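Local coordinates for protein cellulase (Clostridium cellulovorans, PDB 6UI3) that probably hydrolyses beta-1,4-glucosidic links in cellulose as a broad-specificity endoglucanase, this chain being the glycoside hydrolase family 5 catalytic domain of a longer protein, at residues Val20-Asn31 and Gly298-Asn306; Ala230-Phe241 and Thr275-Phe286. All blocks are in the same frame, centred on the assembly; numbering follows the deposited sequence.

Interaction 1: residues Val20-Asn31 and Gly298-Asn306; sequences VKDMKIGWNLGN and GMPCLWWDN
Gly26 and Asn28 zip strand 25-29 to strand 301-305 in parallel register. Gly26 N donates to Cys301 O at 3.0 Å, and Trp303 N returns a bond to Gly26 O. Asn28 N meets Trp303 O at 2.8 Å, nearly along the C=O axis. Packing is dense along the strands and round the Trp304 ring. Gly30 CA sits over one face of the Trp304 six-membered ring, 3.9 Å from its centroid, a CH-pi contact. Asn28 CB lies 3.5 Å from Trp304 CE3. Trp27 has CG anti to the backbone N (chi1 -174°), which brings its indole across Asp305, the ring and carboxylate planes 67° apart. Trp27 NE1 donates to Asp305 OD2 at 2.8 Å in a bent bond, on the anti side but tilted out of the carboxylate plane. Leu319 N is a second donor to that oxygen. The N-terminal end is looser. A water bridges Lys24 O and Cys301 N, and Gly298 is exposed. One tight spot remains here: Val20 CG1 to Pro300 CD, 3.4 Å, is shorter than usual carbon contact. These are the first and last strands of the TIM barrel, and their pairing closes it. Strands 62-65 and 267-272 flank the pair, while helix 329-339 touches Ile25 and Trp303.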
loop_
_atom_site.group_PDB
_atom_site.type_symbol
_atom_site.label_atom_id
_atom_site.label_comp_id
_atom_site.label_asym_id
_atom_site.label_seq_id
_atom_site.Cartn_x
_atom_site.Cartn_y
_atom_site.Cartn_z
ATOM N N VAL A 20 10.732 6.732 6.357
ATOM C CA VAL A 20 9.512 6.156 6.918
ATOM C C VAL A 20 8.997 7.008 8.074
ATOM O O VAL A 20 7.782 7.221 8.208
ATOM C CB VAL A 20 9.714 4.678 7.292
ATOM C CG1 VAL A 20 8.513 4.133 8.067
ATOM C CG2 VAL A 20 9.925 3.844 6.003
ATOM N N LYS A 21 9.903 7.525 8.905
ATOM C CA LYS A 21 9.497 8.383 10.013
ATOM C C LYS A 21 8.736 9.608 9.524
ATOM O O LYS A 21 7.861 10.116 10.236
ATOM C CB LYS A 21 10.741 8.793 10.802
ATOM C CG LYS A 21 10.482 9.743 11.967
ATOM C CD LYS A 21 11.704 9.856 12.891
ATOM C CE LYS A 21 12.936 10.468 12.205
ATOM N NZ LYS A 21 12.845 11.946 11.987
ATOM N N ASP A 22 9.051 10.098 8.320
ATOM C CA ASP A 22 8.434 11.309 7.784
ATOM C C ASP A 22 7.078 11.064 7.119
ATOM O O ASP A 22 6.405 12.039 6.771
ATOM C CB ASP A 22 9.394 11.955 6.773
ATOM C CG ASP A 22 9.066 13.401 6.498
ATOM O OD1 ASP A 22 8.910 14.166 7.465
ATOM O OD2 ASP A 22 8.989 13.764 5.307
ATOM N N MET A 23 6.643 9.807 6.958
ATOM C CA MET A 23 5.450 9.515 6.152
ATOM C C MET A 23 4.133 9.860 6.850
ATOM O O MET A 23 3.168 10.253 6.179
ATOM C CB MET A 23 5.463 8.043 5.742
ATOM C CG MET A 23 6.474 7.747 4.671
ATOM S SD MET A 23 6.646 6.010 4.248
ATOM C CE MET A 23 5.072 5.655 3.489
ATOM N N LYS A 24 4.044 9.675 8.151
ATOM C CA LYS A 24 2.883 10.124 9.004
ATOM C C LYS A 24 1.610 9.344 8.648
ATOM O O LYS A 24 1.666 8.113 8.514
ATOM C CB LYS A 24 2.760 11.622 9.005
ATOM C CG LYS A 24 4.080 12.308 9.334
ATOM C CD LYS A 24 3.939 13.814 9.433
ATOM C CE LYS A 24 5.295 14.497 9.541
ATOM N NZ LYS A 24 6.000 14.561 8.229
ATOM N N ILE A 25 0.435 10.004 8.544
ATOM C CA ILE A 25 -0.877 9.382 8.328
ATOM C C ILE A 25 -1.136 9.252 6.830
ATOM O O ILE A 25 -0.938 10.232 6.095
ATOM C CB ILE A 25 -1.968 10.258 8.988
ATOM C CG1 ILE A 25 -1.660 10.488 10.472
ATOM C CG2 ILE A 25 -3.357 9.643 8.800
ATOM C CD1 ILE A 25 -2.567 11.498 11.141
ATOM N N GLY A 26 -1.641 8.105 6.377
ATOM C CA GLY A 26 -1.813 7.864 4.962
ATOM C C GLY A 26 -3.154 7.266 4.562
ATOM O O GLY A 26 -4.026 6.982 5.393
ATOM N N TRP A 27 -3.267 7.039 3.257
ATOM C CA TRP A 27 -4.547 6.800 2.601
ATOM C C TRP A 27 -4.290 6.134 1.262
ATOM O O TRP A 27 -3.327 6.477 0.568
ATOM C CB TRP A 27 -5.205 8.165 2.411
ATOM C CG TRP A 27 -6.598 8.222 1.875
ATOM C CD1 TRP A 27 -7.748 8.246 2.606
ATOM C CD2 TRP A 27 -6.997 8.352 0.501
ATOM N NE1 TRP A 27 -8.838 8.386 1.777
ATOM C CE2 TRP A 27 -8.403 8.447 0.480
ATOM C CE3 TRP A 27 -6.304 8.409 -0.710
ATOM C CZ2 TRP A 27 -9.125 8.589 -0.710
ATOM C CZ3 TRP A 27 -7.019 8.554 -1.882
ATOM C CH2 TRP A 27 -8.411 8.620 -1.880
ATOM N N ASN A 28 -5.119 5.153 0.912
ATOM C CA ASN A 28 -5.063 4.491 -0.384
ATOM C C ASN A 28 -6.193 4.978 -1.288
ATOM O O ASN A 28 -7.359 5.019 -0.876
ATOM C CB ASN A 28 -5.282 2.970 -0.286
ATOM C CG ASN A 28 -4.096 2.223 0.250
ATOM O OD1 ASN A 28 -3.300 1.657 -0.504
ATOM N ND2 ASN A 28 -3.995 2.155 1.572
ATOM N N LEU A 29 -5.857 5.229 -2.556
ATOM C CA LEU A 29 -6.818 5.497 -3.632
ATOM C C LEU A 29 -7.418 4.168 -4.107
ATOM O O LEU A 29 -7.073 3.619 -5.152
ATOM C CB LEU A 29 -6.108 6.249 -4.757
ATOM C CG LEU A 29 -6.962 6.731 -5.915
ATOM C CD1 LEU A 29 -7.935 7.819 -5.498
ATOM C CD2 LEU A 29 -6.061 7.235 -7.057
ATOM N N GLY A 30 -8.330 3.638 -3.288
ATOM C CA GLY A 30 -8.817 2.278 -3.499
ATOM C C GLY A 30 -9.867 2.177 -4.591
ATOM O O GLY A 30 -10.627 3.115 -4.858
ATOM N N ASN A 31 -9.924 0.994 -5.199
ATOM C CA ASN A 31 -10.911 0.678 -6.237
ATOM C C ASN A 31 -10.899 1.722 -7.354
ATOM O O ASN A 31 -11.940 2.211 -7.821
ATOM C CB ASN A 31 -12.311 0.500 -5.646
ATOM C CG ASN A 31 -12.471 -0.798 -4.884
ATOM O OD1 ASN A 31 -11.495 -1.433 -4.496
ATOM N ND2 ASN A 31 -13.719 -1.190 -4.648
ATOM N N GLY A 298 6.970 2.959 15.020
ATOM C CA GLY A 298 7.399 3.712 13.855
ATOM C C GLY A 298 6.786 3.280 12.542
ATOM O O GLY A 298 7.387 3.511 11.486
ATOM N N MET A 299 5.587 2.693 12.572
ATOM C CA MET A 299 4.971 2.176 11.363
ATOM C C MET A 299 3.863 3.096 10.881
ATOM O O MET A 299 2.821 3.201 11.555
ATOM C CB MET A 299 4.422 0.776 11.629
ATOM C CG MET A 299 5.487 -0.146 12.180
ATOM S SD MET A 299 4.895 -1.792 12.559
ATOM C CE MET A 299 6.297 -2.535 13.350
ATOM N N PRO A 300 4.013 3.753 9.736
ATOM C CA PRO A 300 2.896 4.538 9.203
ATOM C C PRO A 300 1.755 3.625 8.785
ATOM O O PRO A 300 1.964 2.483 8.356
ATOM C CB PRO A 300 3.490 5.266 7.991
ATOM C CG PRO A 300 4.826 4.752 7.797
ATOM C CD PRO A 300 5.215 3.825 8.889
ATOM N N CYS A 301 0.530 4.139 8.936
ATOM C CA CYS A 301 -0.696 3.418 8.620
ATOM C C CYS A 301 -1.442 4.119 7.496
ATOM O O CYS A 301 -1.665 5.329 7.555
ATOM C CB CYS A 301 -1.613 3.340 9.839
ATOM S SG CYS A 301 -0.922 2.408 11.217
ATOM N N LEU A 302 -1.817 3.359 6.477
ATOM C CA LEU A 302 -2.522 3.886 5.316
ATOM C C LEU A 302 -3.905 3.251 5.228
ATOM O O LEU A 302 -4.025 2.057 4.952
ATOM C CB LEU A 302 -1.720 3.596 4.048
ATOM C CG LEU A 302 -0.412 4.350 3.837
ATOM C CD1 LEU A 302 0.642 4.145 4.838
ATOM C CD2 LEU A 302 0.151 3.974 2.466
ATOM N N TRP A 303 -4.949 4.042 5.457
ATOM C CA TRP A 303 -6.320 3.545 5.397
ATOM C C TRP A 303 -6.698 3.186 3.962
ATOM O O TRP A 303 -6.407 3.927 3.024
ATOM C CB TRP A 303 -7.275 4.618 5.944
ATOM C CG TRP A 303 -8.737 4.198 5.975
ATOM C CD1 TRP A 303 -9.590 4.178 4.920
ATOM C CD2 TRP A 303 -9.506 3.778 7.111
ATOM N NE1 TRP A 303 -10.824 3.739 5.317
ATOM C CE2 TRP A 303 -10.811 3.505 6.659
ATOM C CE3 TRP A 303 -9.217 3.599 8.459
ATOM C CZ2 TRP A 303 -11.817 3.072 7.508
ATOM C CZ3 TRP A 303 -10.227 3.184 9.303
ATOM C CH2 TRP A 303 -11.512 2.938 8.820
ATOM N N TRP A 304 -7.374 2.045 3.803
ATOM C CA TRP A 304 -7.899 1.631 2.493
ATOM C C TRP A 304 -9.250 2.289 2.240
ATOM O O TRP A 304 -10.257 1.884 2.814
ATOM C CB TRP A 304 -8.048 0.110 2.409
ATOM C CG TRP A 304 -8.562 -0.318 1.060
ATOM C CD1 TRP A 304 -9.852 -0.610 0.720
ATOM C CD2 TRP A 304 -7.789 -0.473 -0.129
ATOM N NE1 TRP A 304 -9.931 -0.924 -0.619
ATOM C CE2 TRP A 304 -8.672 -0.860 -1.162
ATOM C CE3 TRP A 304 -6.433 -0.329 -0.427
ATOM C CZ2 TRP A 304 -8.236 -1.094 -2.453
ATOM C CZ3 TRP A 304 -6.007 -0.568 -1.703
ATOM C CH2 TRP A 304 -6.897 -0.950 -2.701
ATOM N N ASP A 305 -9.277 3.295 1.371
ATOM C CA ASP A 305 -10.484 4.075 1.087
ATOM C C ASP A 305 -11.000 3.738 -0.307
ATOM O O ASP A 305 -10.466 4.205 -1.310
ATOM C CB ASP A 305 -10.226 5.565 1.240
ATOM C CG ASP A 305 -11.506 6.370 1.249
ATOM O OD1 ASP A 305 -12.513 5.885 0.670
ATOM O OD2 ASP A 305 -11.479 7.483 1.812
ATOM N N ASN A 306 -12.052 2.916 -0.363
ATOM C CA ASN A 306 -12.642 2.524 -1.637
ATOM C C ASN A 306 -13.828 3.391 -2.071
ATOM O O ASN A 306 -14.466 3.081 -3.088
ATOM C CB ASN A 306 -13.057 1.052 -1.605
ATOM C CG ASN A 306 -14.102 0.746 -0.561
ATOM O OD1 ASN A 306 -14.643 1.635 0.101
ATOM N ND2 ASN A 306 -14.406 -0.530 -0.431
HETATM O O HOH W 1 0.385 6.561 10.506
#

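Interaction 2: residues Ala230-Phe241 and Thr275-Phe286; sequences ALNIAPGTPTTF and TDKDNLQDRINF
Lys277 reaches across to the 230-241 loop with its chain extended beyond CG, and its ammonium makes three of the six direct hydrogen bonds. Lys277 NZ donates to Asn232 O at 2.9 Å and to Thr237 OG1 at 2.8 Å. Lys277 NZ also donates to Pro238 O. Asn228 O, in helix 227-230, is a fourth oxygen partner. The ammonium thus draws together Asn232, before the type II turn Ala234-Thr237, and Thr237 and Pro238, at and just after its end. Other hydrogen bonds continue along the loop. Asn279 ND2 meets Thr239 O at 2.9 Å, in the carbonyl plane and on a lone pair, with an N-H...O angle of 172°. Phe241 N donates to Asp282 OD1 from above the carboxylate plane. Thr275 N pairs with Ala230 O at 2.8 Å. Together these bonds join two loops of the TIM barrel: one runs between helices 227-230 and 243-261, the other leads from strand 267-272 into helix 280-296. Two waters add indirect links. One joins Thr239 OG1 and Thr240 OG1 to Asp282 OD2, and the other joins Phe241 O to Asp282 OD1 and Asn285 ND2. The aromatic contact lies at the helix. Phe286 CA sits over the centre of the Phe241 ring, 3.7 Å from the centroid. The Phe286 ring turns its edge to the same Phe241 ring in an offset edge-to-face pair, planes at 75°. Ala230 CB touches Phe286 CZ at 4.1 Å.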
loop_
_atom_site.group_PDB
_atom_site.type_symbol
_atom_site.label_atom_id
_atom_site.label_comp_id
_atom_site.label_asym_id
_atom_site.label_seq_id
_atom_site.Cartn_x
_atom_site.Cartn_y
_atom_site.Cartn_z
ATOM N N ALA A 230 -12.659 -6.512 11.526
ATOM C CA ALA A 230 -12.198 -5.422 10.679
ATOM C C ALA A 230 -12.635 -5.527 9.230
ATOM O O ALA A 230 -12.828 -4.492 8.577
ATOM C CB ALA A 230 -10.669 -5.293 10.711
ATOM N N LEU A 231 -12.744 -6.730 8.680
ATOM C CA LEU A 231 -12.947 -6.877 7.249
ATOM C C LEU A 231 -14.013 -7.881 6.846
ATOM O O LEU A 231 -14.524 -7.772 5.730
ATOM C CB LEU A 231 -11.624 -7.227 6.552
ATOM C CG LEU A 231 -11.546 -7.154 5.026
ATOM C CD1 LEU A 231 -11.986 -5.797 4.539
ATOM C CD2 LEU A 231 -10.128 -7.458 4.568
ATOM N N ASN A 232 -14.370 -8.837 7.690
ATOM C CA ASN A 232 -15.432 -9.779 7.347
ATOM C C ASN A 232 -16.760 -9.038 7.349
ATOM O O ASN A 232 -17.180 -8.513 8.380
ATOM C CB ASN A 232 -15.439 -10.872 8.407
ATOM C CG ASN A 232 -16.325 -12.039 8.069
ATOM O OD1 ASN A 232 -17.229 -11.957 7.246
ATOM N ND2 ASN A 232 -16.088 -13.144 8.767
ATOM N N ILE A 233 -17.443 -9.012 6.203
ATOM C CA ILE A 233 -18.677 -8.258 6.044
ATOM C C ILE A 233 -19.927 -9.109 6.214
ATOM O O ILE A 233 -21.040 -8.585 6.077
ATOM C CB ILE A 233 -18.725 -7.503 4.696
ATOM C CG1 ILE A 233 -18.636 -8.456 3.504
ATOM C CG2 ILE A 233 -17.602 -6.478 4.621
ATOM C CD1 ILE A 233 -18.944 -7.800 2.138
ATOM N N ALA A 234 -19.793 -10.397 6.483
ATOM C CA ALA A 234 -20.977 -11.235 6.614
ATOM C C ALA A 234 -21.864 -10.745 7.755
ATOM O O ALA A 234 -21.375 -10.249 8.779
ATOM C CB ALA A 234 -20.559 -12.681 6.869
ATOM N N PRO A 235 -23.172 -10.872 7.619
ATOM C CA PRO A 235 -24.047 -10.506 8.733
ATOM C C PRO A 235 -23.783 -11.415 9.927
ATOM O O PRO A 235 -23.407 -12.576 9.770
ATOM C CB PRO A 235 -25.454 -10.703 8.167
ATOM C CG PRO A 235 -25.275 -11.664 7.030
ATOM C CD PRO A 235 -23.925 -11.405 6.467
ATOM N N GLY A 236 -23.999 -10.876 11.129
ATOM C CA GLY A 236 -23.804 -11.616 12.358
ATOM C C GLY A 236 -22.387 -11.676 12.861
ATOM O O GLY A 236 -22.149 -12.287 13.911
ATOM N N THR A 237 -21.440 -11.091 12.147
ATOM C CA THR A 237 -20.039 -11.077 12.556
ATOM C C THR A 237 -19.809 -10.028 13.639
ATOM O O THR A 237 -20.654 -9.168 13.892
ATOM C CB THR A 237 -19.144 -10.828 11.346
ATOM O OG1 THR A 237 -19.563 -9.631 10.682
ATOM C CG2 THR A 237 -19.174 -12.024 10.387
ATOM N N PRO A 238 -18.652 -10.065 14.297
ATOM C CA PRO A 238 -18.409 -9.132 15.408
ATOM C C PRO A 238 -18.433 -7.673 14.981
ATOM O O PRO A 238 -17.930 -7.312 13.915
ATOM C CB PRO A 238 -17.010 -9.532 15.903
ATOM C CG PRO A 238 -16.887 -10.972 15.552
ATOM C CD PRO A 238 -17.626 -11.120 14.230
ATOM N N THR A 239 -18.971 -6.828 15.870
ATOM C CA THR A 239 -18.981 -5.385 15.710
ATOM C C THR A 239 -18.288 -4.638 16.842
ATOM O O THR A 239 -18.028 -3.443 16.689
ATOM C CB THR A 239 -20.421 -4.858 15.598
ATOM O OG1 THR A 239 -21.125 -5.077 16.824
ATOM C CG2 THR A 239 -21.176 -5.542 14.485
ATOM N N THR A 240 -18.016 -5.285 17.968
ATOM C CA THR A 240 -17.455 -4.619 19.143
ATOM C C THR A 240 -15.938 -4.733 19.130
ATOM O O THR A 240 -15.387 -5.818 18.895
ATOM C CB THR A 240 -18.020 -5.240 20.430
ATOM O OG1 THR A 240 -19.440 -5.042 20.479
ATOM C CG2 THR A 240 -17.382 -4.620 21.698
ATOM N N PHE A 241 -15.262 -3.624 19.399
ATOM C CA PHE A 241 -13.814 -3.620 19.574
ATOM C C PHE A 241 -13.532 -3.830 21.060
ATOM O O PHE A 241 -13.773 -2.935 21.875
ATOM C CB PHE A 241 -13.195 -2.324 19.057
ATOM C CG PHE A 241 -11.694 -2.289 19.191
ATOM C CD1 PHE A 241 -11.080 -1.322 19.950
ATOM C CD2 PHE A 241 -10.893 -3.240 18.566
ATOM C CE1 PHE A 241 -9.687 -1.293 20.083
ATOM C CE2 PHE A 241 -9.511 -3.216 18.703
ATOM C CZ PHE A 241 -8.914 -2.229 19.455
ATOM N N THR A 275 -14.251 -2.058 8.591
ATOM C CA THR A 275 -15.451 -1.892 7.785
ATOM C C THR A 275 -16.633 -1.411 8.623
ATOM O O THR A 275 -16.782 -1.751 9.805
ATOM C CB THR A 275 -15.739 -3.209 7.042
ATOM O OG1 THR A 275 -16.699 -2.972 6.010
ATOM C CG2 THR A 275 -16.242 -4.318 7.965
ATOM N N ASP A 276 -17.489 -0.603 7.991
ATOM C CA ASP A 276 -18.646 -0.034 8.675
ATOM C C ASP A 276 -19.694 -1.118 8.910
ATOM O O ASP A 276 -20.272 -1.660 7.958
ATOM C CB ASP A 276 -19.243 1.106 7.845
ATOM C CG ASP A 276 -20.221 1.959 8.612
ATOM O OD1 ASP A 276 -20.466 1.688 9.809
ATOM O OD2 ASP A 276 -20.772 2.905 7.989
ATOM N N LYS A 277 -19.974 -1.399 10.172
ATOM C CA LYS A 277 -21.069 -2.269 10.584
ATOM C C LYS A 277 -22.048 -1.472 11.443
ATOM O O LYS A 277 -22.632 -1.995 12.393
ATOM C CB LYS A 277 -20.536 -3.503 11.306
ATOM C CG LYS A 277 -19.586 -4.343 10.457
ATOM C CD LYS A 277 -19.109 -5.581 11.170
ATOM C CE LYS A 277 -18.035 -6.298 10.400
ATOM N NZ LYS A 277 -17.676 -7.596 11.045
ATOM N N ASP A 278 -22.200 -0.182 11.127
ATOM C CA ASP A 278 -23.057 0.727 11.895
ATOM C C ASP A 278 -22.620 0.779 13.351
ATOM O O ASP A 278 -23.434 0.811 14.276
ATOM C CB ASP A 278 -24.530 0.376 11.702
ATOM C CG ASP A 278 -24.906 0.342 10.227
ATOM O OD1 ASP A 278 -25.375 -0.709 9.746
ATOM O OD2 ASP A 278 -24.664 1.355 9.532
ATOM N N ASN A 279 -21.308 0.821 13.542
ATOM C CA ASN A 279 -20.637 0.700 14.826
ATOM C C ASN A 279 -19.589 1.780 14.984
ATOM O O ASN A 279 -18.425 1.509 15.300
ATOM C CB ASN A 279 -20.018 -0.695 14.970
ATOM C CG ASN A 279 -19.014 -1.038 13.863
ATOM O OD1 ASN A 279 -19.031 -0.471 12.766
ATOM N ND2 ASN A 279 -18.145 -2.001 14.155
ATOM N N LEU A 280 -20.000 3.041 14.790
ATOM C CA LEU A 280 -19.052 4.147 14.722
ATOM C C LEU A 280 -18.121 4.195 15.927
ATOM O O LEU A 280 -16.915 4.381 15.769
ATOM C CB LEU A 280 -19.790 5.479 14.571
ATOM C CG LEU A 280 -18.867 6.703 14.506
ATOM C CD1 LEU A 280 -17.983 6.688 13.285
ATOM C CD2 LEU A 280 -19.704 7.983 14.557
ATOM N N GLN A 281 -18.651 4.082 17.146
ATOM C CA GLN A 281 -17.775 4.224 18.310
ATOM C C GLN A 281 -16.737 3.113 18.362
ATOM O O GLN A 281 -15.584 3.351 18.733
ATOM C CB GLN A 281 -18.592 4.288 19.602
ATOM C CG GLN A 281 -19.504 5.515 19.684
ATOM C CD GLN A 281 -18.764 6.827 19.504
ATOM O OE1 GLN A 281 -17.734 7.054 20.127
ATOM N NE2 GLN A 281 -19.296 7.701 18.647
ATOM N N ASP A 282 -17.124 1.890 18.003
ATOM C CA ASP A 282 -16.145 0.813 17.910
ATOM C C ASP A 282 -15.084 1.105 16.863
ATOM O O ASP A 282 -13.907 0.779 17.061
ATOM C CB ASP A 282 -16.856 -0.499 17.602
ATOM C CG ASP A 282 -17.713 -0.962 18.747
ATOM O OD1 ASP A 282 -17.130 -1.354 19.782
ATOM O OD2 ASP A 282 -18.961 -0.903 18.608
ATOM N N ARG A 283 -15.480 1.691 15.730
ATOM C CA ARG A 283 -14.507 2.009 14.690
ATOM C C ARG A 283 -13.547 3.103 15.150
ATOM O O ARG A 283 -12.353 3.071 14.818
ATOM C CB ARG A 283 -15.227 2.404 13.397
ATOM C CG ARG A 283 -16.080 1.280 12.816
ATOM C CD ARG A 283 -16.127 1.330 11.296
ATOM N NE ARG A 283 -16.862 2.473 10.776
ATOM C CZ ARG A 283 -16.746 2.939 9.538
ATOM N NH1 ARG A 283 -15.894 2.389 8.687
ATOM N NH2 ARG A 283 -17.479 3.971 9.156
ATOM N N ILE A 284 -14.045 4.084 15.909
ATOM C CA ILE A 284 -13.186 5.133 16.468
ATOM C C ILE A 284 -12.165 4.519 17.412
ATOM O O ILE A 284 -10.957 4.775 17.312
ATOM C CB ILE A 284 -14.036 6.198 17.192
ATOM C CG1 ILE A 284 -14.900 6.973 16.190
ATOM C CG2 ILE A 284 -13.145 7.155 17.977
ATOM C CD1 ILE A 284 -15.990 7.819 16.847
ATOM N N ASN A 285 -12.644 3.688 18.339
ATOM C CA ASN A 285 -11.756 3.083 19.325
ATOM C C ASN A 285 -10.734 2.177 18.661
ATOM O O ASN A 285 -9.547 2.201 19.003
ATOM C CB ASN A 285 -12.557 2.266 20.342
ATOM C CG ASN A 285 -13.510 3.100 21.165
ATOM O OD1 ASN A 285 -13.377 4.325 21.260
ATOM N ND2 ASN A 285 -14.465 2.429 21.789
ATOM N N PHE A 286 -11.177 1.386 17.687
ATOM C CA PHE A 286 -10.265 0.552 16.916
ATOM C C PHE A 286 -9.177 1.377 16.255
ATOM O O PHE A 286 -7.987 1.040 16.328
ATOM C CB PHE A 286 -11.071 -0.203 15.854
ATOM C CG PHE A 286 -10.233 -0.973 14.848
ATOM C CD1 PHE A 286 -9.695 -0.360 13.729
ATOM C CD2 PHE A 286 -10.023 -2.335 14.994
ATOM C CE1 PHE A 286 -8.944 -1.102 12.801
ATOM C CE2 PHE A 286 -9.277 -3.061 14.055
ATOM C CZ PHE A 286 -8.748 -2.445 12.985
HETATM O O HOH W 2 -20.827 -2.948 18.464
HETATM O O HOH W 3 -15.053 -0.418 21.420
#

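How the interactions relate
Interaction 1 lies near the centre of the chain, in the barrel wall. Interaction 2 lies on the periphery, its centre about 22 Å from the chain centre. The centres of the two contacts are about 20 Å apart. Along the chain the order is 20-31, 230-241, 275-286, 298-306, so both segments of interaction 2 fall between those of interaction 1. Helix 280-296 is followed, after a short turn, by strand 301-305, which ties the two together. They also touch: Trp303 CZ2 lies 4.3 Å from Arg283 NH1. One contact closes the eight-stranded sheet; the other holds a surface loop against the start of helix 280-296 and the loop leading into it.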